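Local coordinates for cupin 2 conserved barrel domain protein (Leptotrichia buccalis, PDB 3RNS) that is of unknown function but folds into two cupin barrels, the kind of scaffold that in relatives often holds a metal or a small ligand, at residues E105-K109 / K150-M155; F15-T20 / S40-L44; V154-F160 / F218-L224. All coordinates share one frame; numbering follows the deposited sequence. Where two conformers were deposited one is given.

Along the chain contact 2 comes first, then contact 1, then contact 3, and together they run from one cupin barrel to the other. Contact 2 lays the short helix 15-18 on strand 37-44 of the first barrel. Strand 101-108, its neighbour in that sheet, carries half of contact 1, whose other half, strand 153-160, belongs to the second barrel. Contact 3 pairs 153-160 with 218-225; the segments overlap at V154 and M155, and M155 packs in both contacts. The centres of contacts 1 and 3 lie about 14 Å apart, and that of contact 2 about 20 Å from each. Contact 1 thus bridges the two barrels, with contacts 2 and 3 on opposite sides of the chain's centre.

Contact 1 (E105-K109 / K150-M155)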
loop_
_atom_site.group_PDB
_atom_site.type_symbol
_atom_site.label_atom_id
_atom_site.label_comp_id
_atom_site.label_asym_id
_atom_site.label_seq_id
_atom_site.Cartn_x
_atom_site.Cartn_y
_atom_site.Cartn_z
ATOM N N GLU A 105 6.282 2.629 -0.143
ATOM C CA GLU A 105 6.660 3.438 -1.270
ATOM C C GLU A 105 6.395 2.618 -2.538
ATOM O O GLU A 105 6.904 1.529 -2.676
ATOM C CB GLU A 105 8.157 3.830 -1.223
ATOM C CG GLU A 105 8.617 4.658 -2.434
ATOM C CD GLU A 105 10.127 4.941 -2.442
ATOM O OE1 GLU A 105 10.869 4.227 -3.149
ATOM O OE2 GLU A 105 10.579 5.889 -1.755
ATOM N N ILE A 106 5.634 3.171 -3.464
ATOM C CA ILE A 106 5.297 2.511 -4.714
ATOM C C ILE A 106 5.896 3.411 -5.769
ATOM O O ILE A 106 5.639 4.597 -5.764
ATOM C CB ILE A 106 3.774 2.369 -4.929
ATOM C CG1 ILE A 106 3.098 1.692 -3.739
ATOM C CG2 ILE A 106 3.479 1.545 -6.152
ATOM C CD1 ILE A 106 2.574 2.650 -2.675
ATOM N N GLY A 107 6.740 2.864 -6.614
ATOM C CA GLY A 107 7.363 3.636 -7.629
ATOM C C GLY A 107 7.252 3.065 -9.012
ATOM O O GLY A 107 7.194 1.853 -9.165
ATOM N N GLU A 108 7.179 3.966 -10.007
ATOM C CA GLU A 108 7.415 3.657 -11.424
ATOM C C GLU A 108 8.874 3.974 -11.693
ATOM O O GLU A 108 9.339 5.063 -11.332
ATOM C CB GLU A 108 6.587 4.547 -12.351
ATOM C CG GLU A 108 5.102 4.188 -12.524
ATOM C CD GLU A 108 4.615 4.442 -13.963
ATOM O OE1 GLU A 108 4.794 5.580 -14.475
ATOM O OE2 GLU A 108 4.080 3.498 -14.600
ATOM N N LYS A 109 9.597 3.080 -12.342
ATOM C CA LYS A 109 11.006 3.367 -12.556
ATOM C C LYS A 109 11.227 4.464 -13.664
ATOM O O LYS A 109 11.920 5.480 -13.395
ATOM C CB LYS A 109 11.795 2.061 -12.732
ATOM C CG LYS A 109 11.787 1.255 -11.432
ATOM C CD LYS A 109 12.726 0.050 -11.422
ATOM C CE LYS A 109 12.300 -0.948 -10.338
ATOM N NZ LYS A 109 12.982 -2.247 -10.492
ATOM N N LYS A 150 -2.139 2.487 -15.031
ATOM C CA LYS A 150 -1.009 2.609 -15.961
ATOM C C LYS A 150 -0.587 1.218 -16.397
ATOM O O LYS A 150 -0.949 0.234 -15.760
ATOM C CB LYS A 150 0.152 3.252 -15.253
ATOM C CG LYS A 150 -0.134 4.600 -14.699
ATOM C CD LYS A 150 1.122 5.130 -14.049
ATOM C CE LYS A 150 0.899 6.485 -13.376
ATOM N NZ LYS A 150 0.891 7.602 -14.400
ATOM N N PRO A 151 0.215 1.110 -17.462
ATOM C CA PRO A 151 0.480 -0.257 -17.894
ATOM C C PRO A 151 1.355 -1.083 -16.925
ATOM O O PRO A 151 1.362 -2.305 -17.005
ATOM C CB PRO A 151 1.176 -0.072 -19.262
ATOM C CG PRO A 151 1.536 1.432 -19.360
ATOM C CD PRO A 151 1.163 2.073 -18.057
ATOM N N ASN A 152 2.075 -0.440 -16.022
ATOM C CA ASN A 152 2.896 -1.208 -15.073
ATOM C C ASN A 152 2.396 -1.112 -13.641
ATOM O O ASN A 152 2.939 -1.759 -12.750
ATOM C CB ASN A 152 4.370 -0.800 -15.149
ATOM C CG ASN A 152 4.962 -0.930 -16.564
ATOM O OD1 ASN A 152 5.651 -0.040 -17.024
ATOM N ND2 ASN A 152 4.709 -2.042 -17.227
ATOM N N LEU A 153 1.328 -0.352 -13.414
ATOM C CA LEU A 153 0.878 -0.082 -12.058
ATOM C C LEU A 153 -0.602 0.318 -11.999
ATOM O O LEU A 153 -1.067 1.225 -12.727
ATOM C CB LEU A 153 1.747 1.036 -11.470
ATOM C CG LEU A 153 1.436 1.466 -10.045
ATOM C CD1 LEU A 153 1.744 0.313 -9.062
ATOM C CD2 LEU A 153 2.201 2.777 -9.681
ATOM N N VAL A 154 -1.341 -0.382 -11.151
ATOM C CA VAL A 154 -2.741 -0.078 -10.884
ATOM C C VAL A 154 -2.953 -0.035 -9.386
ATOM O O VAL A 154 -2.526 -0.977 -8.658
ATOM C CB VAL A 154 -3.696 -1.110 -11.561
ATOM C CG1 VAL A 154 -5.182 -0.843 -11.211
ATOM C CG2 VAL A 154 -3.463 -1.105 -13.052
HETATM N N MSE A 155 -3.556 1.058 -8.900
HETATM C CA MSE A 155 -3.886 1.177 -7.481
HETATM C C MSE A 155 -5.340 1.556 -7.337
HETATM O O MSE A 155 -5.816 2.494 -7.976
HETATM C CB MSE A 155 -3.002 2.210 -6.743
HETATM C CG MSE A 155 -1.499 1.896 -6.799
HETATM SE SE MSE A 155 -0.356 3.268 -6.005
HETATM C CE MSE A 155 -0.849 3.056 -4.138
#
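I106 fits its two branches against two residues of 150-155, the tight part of the contact. Its CG2 methyl lies 3.6 Å from L153 CD1, the side chains crossing at about a right angle. Its other branch meets M155, a selenomethionine modelled in two conformers, tip to tip, with I106 CD1 3.7 Å from M155 CE in one of them. L153 keeps CG anti to its backbone N (chi1 -180°), which carries both methyls toward I106. A beta-branched residue can fill two hollows at once, and the flexible methionine chain, bent at its last torsion, completes the fit. I223 and Y60 add further apolar cover to this buried patch. The two strands do not pair: their axes stay 9.2 Å apart at 142°, and no hydrogen bond joins the segments. This is face-to-face packing of two sheets, 101-108 from one cupin barrel and 153-160 from the other, part of the seam of a bicupin. P151 and N152 form the type I turn of a two-residue beta hairpin, closed by K150 N to L153 O at 2.8 Å. Toward this turn the contact becomes looser and more polar; E108 itself is buried, and the open side lies at K150, P151 and N152. E108, bent at its second torsion, brings OE2 in one of its two conformers to 3.4 Å from K150 CD, in the aliphatic part of the lysine. The charged ends stay farther apart, E108 OE1 and K150 NZ at 4.4 Å, beyond a salt bridge, although attraction may still steady both. K150 is only partly exposed, its side chain also touching N58 and Y60. N152, likewise modelled twice, offers E108 just its CB, while its OD1 accepts a hydrogen bond from N36.

Contact 2 (F15-T20 / S40-L44); sequences FNRLIT and SLFSL. With ACT (acetate ion), chain B.
F15 to L18 form a single helical turn, closed by I19 N to F15 O at 3.1 Å, after which the backbone straightens and brings T20 CA to 5.8 Å from S43 CA on the strand. No hydrogen bond joins the two segments, and side chains make the contact. L41 is its centre, gripping a flat ring with both methyls: CD1 sits over one face of the F15 ring, 3.9 Å from the centroid and 15° off the normal, a CH-pi contact, while CD2 lies 3.6 Å from F15 CD2. I19 reaches along the strand, CG1 anti to the backbone N (chi1 -168°), which brings I19 CD1 to 3.6 Å from L41 O and CG1 to S43 CB. A small serine lets the chain come close, and its OG is hydrogen-bonded to S21 and N100. On the other face of the strand S40 OG donates to an acetate, probably from the crystallisation liquor, at OXT (3.0 Å). The helix lies across the outer face of the first barrel's sheet, where I31 of strand 26-33, I104 of 101-108 and F64 of 59-65 complete the apolar bed, while F42 turns inward toward I50 of strand 49-52.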
loop_
_atom_site.group_PDB
_atom_site.type_symbol
_atom_site.label_atom_id
_atom_site.label_comp_id
_atom_site.label_asym_id
_atom_site.label_seq_id
_atom_site.Cartn_x
_atom_site.Cartn_y
_atom_site.Cartn_z
ATOM N N PHE A 15 2.945 -5.293 8.450
ATOM C CA PHE A 15 4.156 -4.494 8.096
ATOM C C PHE A 15 4.663 -3.711 9.272
ATOM O O PHE A 15 5.862 -3.518 9.405
ATOM C CB PHE A 15 3.893 -3.558 6.897
ATOM C CG PHE A 15 3.729 -4.288 5.594
ATOM C CD1 PHE A 15 4.117 -5.609 5.466
ATOM C CD2 PHE A 15 3.198 -3.655 4.491
ATOM C CE1 PHE A 15 4.031 -6.264 4.241
ATOM C CE2 PHE A 15 3.102 -4.302 3.286
ATOM C CZ PHE A 15 3.506 -5.600 3.151
ATOM N N ASN A 16 3.753 -3.300 10.158
ATOM C CA ASN A 16 4.193 -2.645 11.360
ATOM C C ASN A 16 5.191 -3.499 12.216
ATOM O O ASN A 16 6.126 -2.986 12.832
ATOM C CB ASN A 16 2.981 -2.161 12.194
ATOM C CG ASN A 16 3.159 -0.725 12.620
ATOM O OD1 ASN A 16 4.268 -0.302 13.068
ATOM N ND2 ASN A 16 2.121 0.085 12.343
ATOM N N ARG A 17 5.020 -4.808 12.188
ATOM C CA ARG A 17 5.905 -5.701 12.886
ATOM C C ARG A 17 7.070 -6.069 11.974
ATOM O O ARG A 17 8.148 -6.360 12.454
ATOM C CB ARG A 17 5.130 -6.992 13.279
ATOM C CG ARG A 17 5.935 -8.038 13.904
ATOM C CD ARG A 17 6.449 -7.498 15.284
ATOM N NE ARG A 17 7.317 -8.458 15.946
ATOM C CZ ARG A 17 8.606 -8.613 15.716
ATOM N NH1 ARG A 17 9.263 -7.869 14.830
ATOM N NH2 ARG A 17 9.254 -9.521 16.397
ATOM N N LEU A 18 6.832 -6.141 10.667
ATOM C CA LEU A 18 7.880 -6.629 9.730
ATOM C C LEU A 18 9.035 -5.681 9.679
ATOM O O LEU A 18 10.161 -6.102 9.603
ATOM C CB LEU A 18 7.353 -6.817 8.323
ATOM C CG LEU A 18 8.306 -7.485 7.312
ATOM C CD1 LEU A 18 8.760 -8.932 7.680
ATOM C CD2 LEU A 18 7.605 -7.501 6.020
ATOM N N ILE A 19 8.772 -4.389 9.734
ATOM C CA ILE A 19 9.836 -3.394 9.550
ATOM C C ILE A 19 9.823 -2.409 10.713
ATOM O O ILE A 19 8.797 -1.813 11.061
ATOM C CB ILE A 19 9.767 -2.657 8.153
ATOM C CG1 ILE A 19 11.047 -1.855 7.881
ATOM C CG2 ILE A 19 8.483 -1.720 8.018
ATOM C CD1 ILE A 19 11.366 -1.598 6.384
ATOM N N THR A 20 10.984 -2.253 11.312
ATOM C CA THR A 20 11.146 -1.448 12.483
ATOM C C THR A 20 12.531 -0.741 12.365
ATOM O O THR A 20 13.394 -1.188 11.601
ATOM C CB THR A 20 11.067 -2.368 13.797
ATOM O OG1 THR A 20 12.229 -3.181 13.863
ATOM C CG2 THR A 20 9.821 -3.300 13.856
ATOM N N SER A 40 8.274 -0.840 -2.009
ATOM C CA SER A 40 9.218 -0.935 -0.911
ATOM C C SER A 40 8.569 -0.448 0.356
ATOM O O SER A 40 7.606 0.326 0.281
ATOM C CB SER A 40 10.471 -0.095 -1.204
ATOM O OG SER A 40 11.224 -0.757 -2.183
ATOM N N LEU A 41 9.105 -0.903 1.496
ATOM C CA LEU A 41 8.788 -0.390 2.809
ATOM C C LEU A 41 9.964 0.387 3.430
ATOM O O LEU A 41 11.136 0.042 3.241
ATOM C CB LEU A 41 8.396 -1.540 3.739
ATOM C CG LEU A 41 7.334 -2.524 3.292
ATOM C CD1 LEU A 41 7.278 -3.500 4.384
ATOM C CD2 LEU A 41 5.934 -1.805 3.120
ATOM N N PHE A 42 9.622 1.455 4.150
ATOM C CA PHE A 42 10.549 2.280 4.910
ATOM C C PHE A 42 10.113 2.433 6.339
ATOM O O PHE A 42 8.905 2.596 6.606
ATOM C CB PHE A 42 10.612 3.680 4.300
ATOM C CG PHE A 42 11.396 3.749 3.022
ATOM C CD1 PHE A 42 10.819 3.415 1.823
ATOM C CD2 PHE A 42 12.724 4.113 3.040
ATOM C CE1 PHE A 42 11.561 3.469 0.657
ATOM C CE2 PHE A 42 13.476 4.186 1.863
ATOM C CZ PHE A 42 12.880 3.865 0.681
ATOM N N SER A 43 11.066 2.375 7.271
ATOM C CA SER A 43 10.841 2.834 8.650
ATOM C C SER A 43 11.914 3.834 9.003
ATOM O O SER A 43 13.109 3.525 8.906
ATOM C CB SER A 43 10.871 1.651 9.621
ATOM O OG SER A 43 10.722 2.059 10.963
ATOM N N LEU A 44 11.502 5.054 9.341
ATOM C CA LEU A 44 12.405 6.132 9.683
ATOM C C LEU A 44 12.296 6.444 11.163
ATOM O O LEU A 44 11.206 6.675 11.659
ATOM C CB LEU A 44 12.028 7.411 8.933
ATOM C CG LEU A 44 12.303 7.554 7.458
ATOM C CD1 LEU A 44 11.421 6.584 6.678
ATOM C CD2 LEU A 44 12.036 9.026 7.038
HETATM C C ACT B . 14.420 0.785 -2.136
HETATM O O ACT B . 15.659 1.061 -2.092
HETATM O OXT ACT B . 14.094 -0.294 -1.604
HETATM C CH3 ACT B . 13.422 1.700 -2.777
#

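Contact 3 (V154-F160 / F218-L224)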
loop_
_atom_site.group_PDB
_atom_site.type_symbol
_atom_site.label_atom_id
_atom_site.label_comp_id
_atom_site.label_asym_id
_atom_site.label_seq_id
_atom_site.Cartn_x
_atom_site.Cartn_y
_atom_site.Cartn_z
ATOM N N VAL A 154 -1.341 -0.382 -11.151
ATOM C CA VAL A 154 -2.741 -0.078 -10.884
ATOM C C VAL A 154 -2.953 -0.035 -9.386
ATOM O O VAL A 154 -2.526 -0.977 -8.658
ATOM C CB VAL A 154 -3.696 -1.110 -11.561
ATOM C CG1 VAL A 154 -5.182 -0.843 -11.211
ATOM C CG2 VAL A 154 -3.463 -1.105 -13.052
HETATM N N MSE A 155 -3.556 1.058 -8.900
HETATM C CA MSE A 155 -3.886 1.177 -7.481
HETATM C C MSE A 155 -5.340 1.556 -7.337
HETATM O O MSE A 155 -5.816 2.494 -7.976
HETATM C CB MSE A 155 -3.002 2.210 -6.743
HETATM C CG MSE A 155 -1.499 1.896 -6.799
HETATM SE SE MSE A 155 -0.356 3.268 -6.005
HETATM C CE MSE A 155 -0.849 3.056 -4.138
ATOM N N THR A 156 -6.030 0.827 -6.487
ATOM C CA THR A 156 -7.447 0.988 -6.324
ATOM C C THR A 156 -7.811 0.813 -4.878
ATOM O O THR A 156 -7.214 -0.040 -4.187
ATOM C CB THR A 156 -8.147 -0.083 -7.193
ATOM O OG1 THR A 156 -7.863 0.206 -8.572
ATOM C CG2 THR A 156 -9.654 -0.072 -6.990
ATOM N N ILE A 157 -8.757 1.622 -4.393
ATOM C CA ILE A 157 -9.301 1.462 -3.061
ATOM C C ILE A 157 -10.742 0.949 -3.149
ATOM O O ILE A 157 -11.503 1.394 -4.018
ATOM C CB ILE A 157 -9.186 2.817 -2.234
ATOM C CG1 ILE A 157 -10.084 2.816 -1.004
ATOM C CG2 ILE A 157 -9.464 4.050 -3.061
ATOM C CD1 ILE A 157 -9.479 2.052 0.128
HETATM N N MSE A 158 -11.121 0.051 -2.241
HETATM C CA MSE A 158 -12.451 -0.575 -2.298
HETATM C C MSE A 158 -13.051 -0.735 -0.934
HETATM O O MSE A 158 -12.329 -1.004 0.016
HETATM C CB MSE A 158 -12.381 -1.960 -2.954
HETATM C CG MSE A 158 -11.458 -2.008 -4.203
HETATM SE SE MSE A 158 -11.425 -3.810 -5.039
HETATM C CE MSE A 158 -13.211 -3.925 -5.622
ATOM N N SER A 159 -14.361 -0.535 -0.835
ATOM C CA SER A 159 -15.133 -0.885 0.370
ATOM C C SER A 159 -16.076 -2.037 0.039
ATOM O O SER A 159 -16.655 -2.087 -1.085
ATOM C CB SER A 159 -15.922 0.315 0.910
ATOM O OG SER A 159 -16.966 0.704 0.010
ATOM N N PHE A 160 -16.199 -2.976 0.979
ATOM C CA PHE A 160 -17.032 -4.166 0.800
ATOM C C PHE A 160 -18.006 -4.161 1.994
ATOM O O PHE A 160 -17.572 -4.099 3.165
ATOM C CB PHE A 160 -16.225 -5.473 0.904
ATOM C CG PHE A 160 -15.368 -5.800 -0.273
ATOM C CD1 PHE A 160 -14.211 -5.074 -0.542
ATOM C CD2 PHE A 160 -15.664 -6.914 -1.084
ATOM C CE1 PHE A 160 -13.383 -5.424 -1.636
ATOM C CE2 PHE A 160 -14.834 -7.245 -2.160
ATOM C CZ PHE A 160 -13.729 -6.485 -2.443
ATOM N N PHE A 218 -15.390 -4.346 5.266
ATOM C CA PHE A 218 -13.970 -4.019 5.230
ATOM C C PHE A 218 -13.614 -3.099 4.080
ATOM O O PHE A 218 -14.362 -2.954 3.103
ATOM C CB PHE A 218 -13.078 -5.308 5.294
ATOM C CG PHE A 218 -12.850 -5.981 3.980
ATOM C CD1 PHE A 218 -11.703 -5.744 3.273
ATOM C CD2 PHE A 218 -13.791 -6.856 3.442
ATOM C CE1 PHE A 218 -11.497 -6.333 2.044
ATOM C CE2 PHE A 218 -13.580 -7.477 2.237
ATOM C CZ PHE A 218 -12.415 -7.197 1.510
ATOM N N LYS A 219 -12.468 -2.447 4.207
ATOM C CA LYS A 219 -11.896 -1.661 3.116
ATOM C C LYS A 219 -10.458 -2.134 2.855
ATOM O O LYS A 219 -9.730 -2.550 3.783
ATOM C CB LYS A 219 -11.883 -0.143 3.478
ATOM C CG LYS A 219 -13.222 0.478 3.612
ATOM C CD LYS A 219 -13.144 1.921 4.094
ATOM C CE LYS A 219 -14.487 2.456 4.355
ATOM N NZ LYS A 219 -14.432 3.862 4.742
HETATM N N MSE A 220 -10.053 -2.051 1.598
HETATM C CA MSE A 220 -8.715 -2.382 1.208
HETATM C C MSE A 220 -8.165 -1.478 0.113
HETATM O O MSE A 220 -8.892 -0.905 -0.694
HETATM C CB MSE A 220 -8.708 -3.817 0.676
HETATM C CG MSE A 220 -9.750 -4.051 -0.453
HETATM SE SE MSE A 220 -9.435 -5.737 -1.499
HETATM C CE MSE A 220 -7.928 -5.121 -2.445
ATOM N N LEU A 221 -6.856 -1.368 0.104
ATOM C CA LEU A 221 -6.091 -0.822 -0.971
ATOM C C LEU A 221 -5.436 -1.969 -1.737
ATOM O O LEU A 221 -4.788 -2.870 -1.145
ATOM C CB LEU A 221 -4.996 0.102 -0.422
ATOM C CG LEU A 221 -3.846 0.587 -1.340
ATOM C CD1 LEU A 221 -4.352 1.548 -2.466
ATOM C CD2 LEU A 221 -2.715 1.206 -0.449
ATOM N N LEU A 222 -5.543 -1.905 -3.048
ATOM C CA LEU A 222 -4.942 -2.893 -3.956
ATOM C C LEU A 222 -3.869 -2.221 -4.788
ATOM O O LEU A 222 -4.133 -1.200 -5.462
ATOM C CB LEU A 222 -6.012 -3.475 -4.898
ATOM C CG LEU A 222 -5.490 -4.401 -6.046
ATOM C CD1 LEU A 222 -5.025 -5.732 -5.454
ATOM C CD2 LEU A 222 -6.516 -4.639 -7.161
ATOM N N ILE A 223 -2.661 -2.793 -4.765
ATOM C CA ILE A 223 -1.561 -2.285 -5.565
ATOM C C ILE A 223 -1.150 -3.460 -6.418
ATOM O O ILE A 223 -0.588 -4.462 -5.904
ATOM C CB ILE A 223 -0.348 -1.780 -4.719
ATOM C CG1 ILE A 223 -0.738 -0.672 -3.704
ATOM C CG2 ILE A 223 0.799 -1.229 -5.655
ATOM C CD1 ILE A 223 0.289 -0.547 -2.549
ATOM N N LEU A 224 -1.401 -3.331 -7.715
ATOM C CA LEU A 224 -1.022 -4.330 -8.702
ATOM C C LEU A 224 0.168 -3.840 -9.528
ATOM O O LEU A 224 0.082 -2.786 -10.176
ATOM C CB LEU A 224 -2.200 -4.619 -9.615
ATOM C CG LEU A 224 -2.003 -5.498 -10.849
ATOM C CD1 LEU A 224 -1.579 -6.886 -10.385
ATOM C CD2 LEU A 224 -3.330 -5.532 -11.725
#
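F218 lays its ring over that of F160 in an offset stack, the F160 and F218 centroids 4.5 Å apart and the planes tilted by only 13°. F218 CZ stands above one face of F160 near its rim, 3.5 Å from F160 CD1. F218 CG, lying between its backbone N and carbonyl carbon (chi1 84°), directs the ring across to its partner on the adjoining strand. M220 adds SE, the selenium of a selenomethionine, against F160, 4.0 Å from F160 CE1, an oblique Met-aromatic contact. Were F160 an alanine, the F218 ring would probably lose its stacking partner, and M220 SE would be likely to shift into the gap opened at this end of the strand pair.

The backbones pair regularly and antiparallel. Four hydrogen-bonded pairs, V154 with L224 through F160 with F218, each make two backbone bonds; L224 N to V154 O is short and nearly straight (2.8 Å, 173°). At the non-hydrogen-bonded pairs between them, CA-H groups approach carbonyls, as M155 CA does L222 O at 3.1 Å. On the face of these pairs, M155 and I223 lie side by side, M155 CE 3.8 Å from I223 CG1, both apolar chains suited to the interface with the other barrel. Farther along, S159 is small enough for the stem of K219 to pass, S159 CB to K219 CG being 3.8 Å; the lysine's NZ ends on the carbonyls of V135 and A132.

In the sheet, strands 142-150 and 174-180 flank the pair, while F218 and M220 reach across the barrel interior to Y186 of strand 183-188.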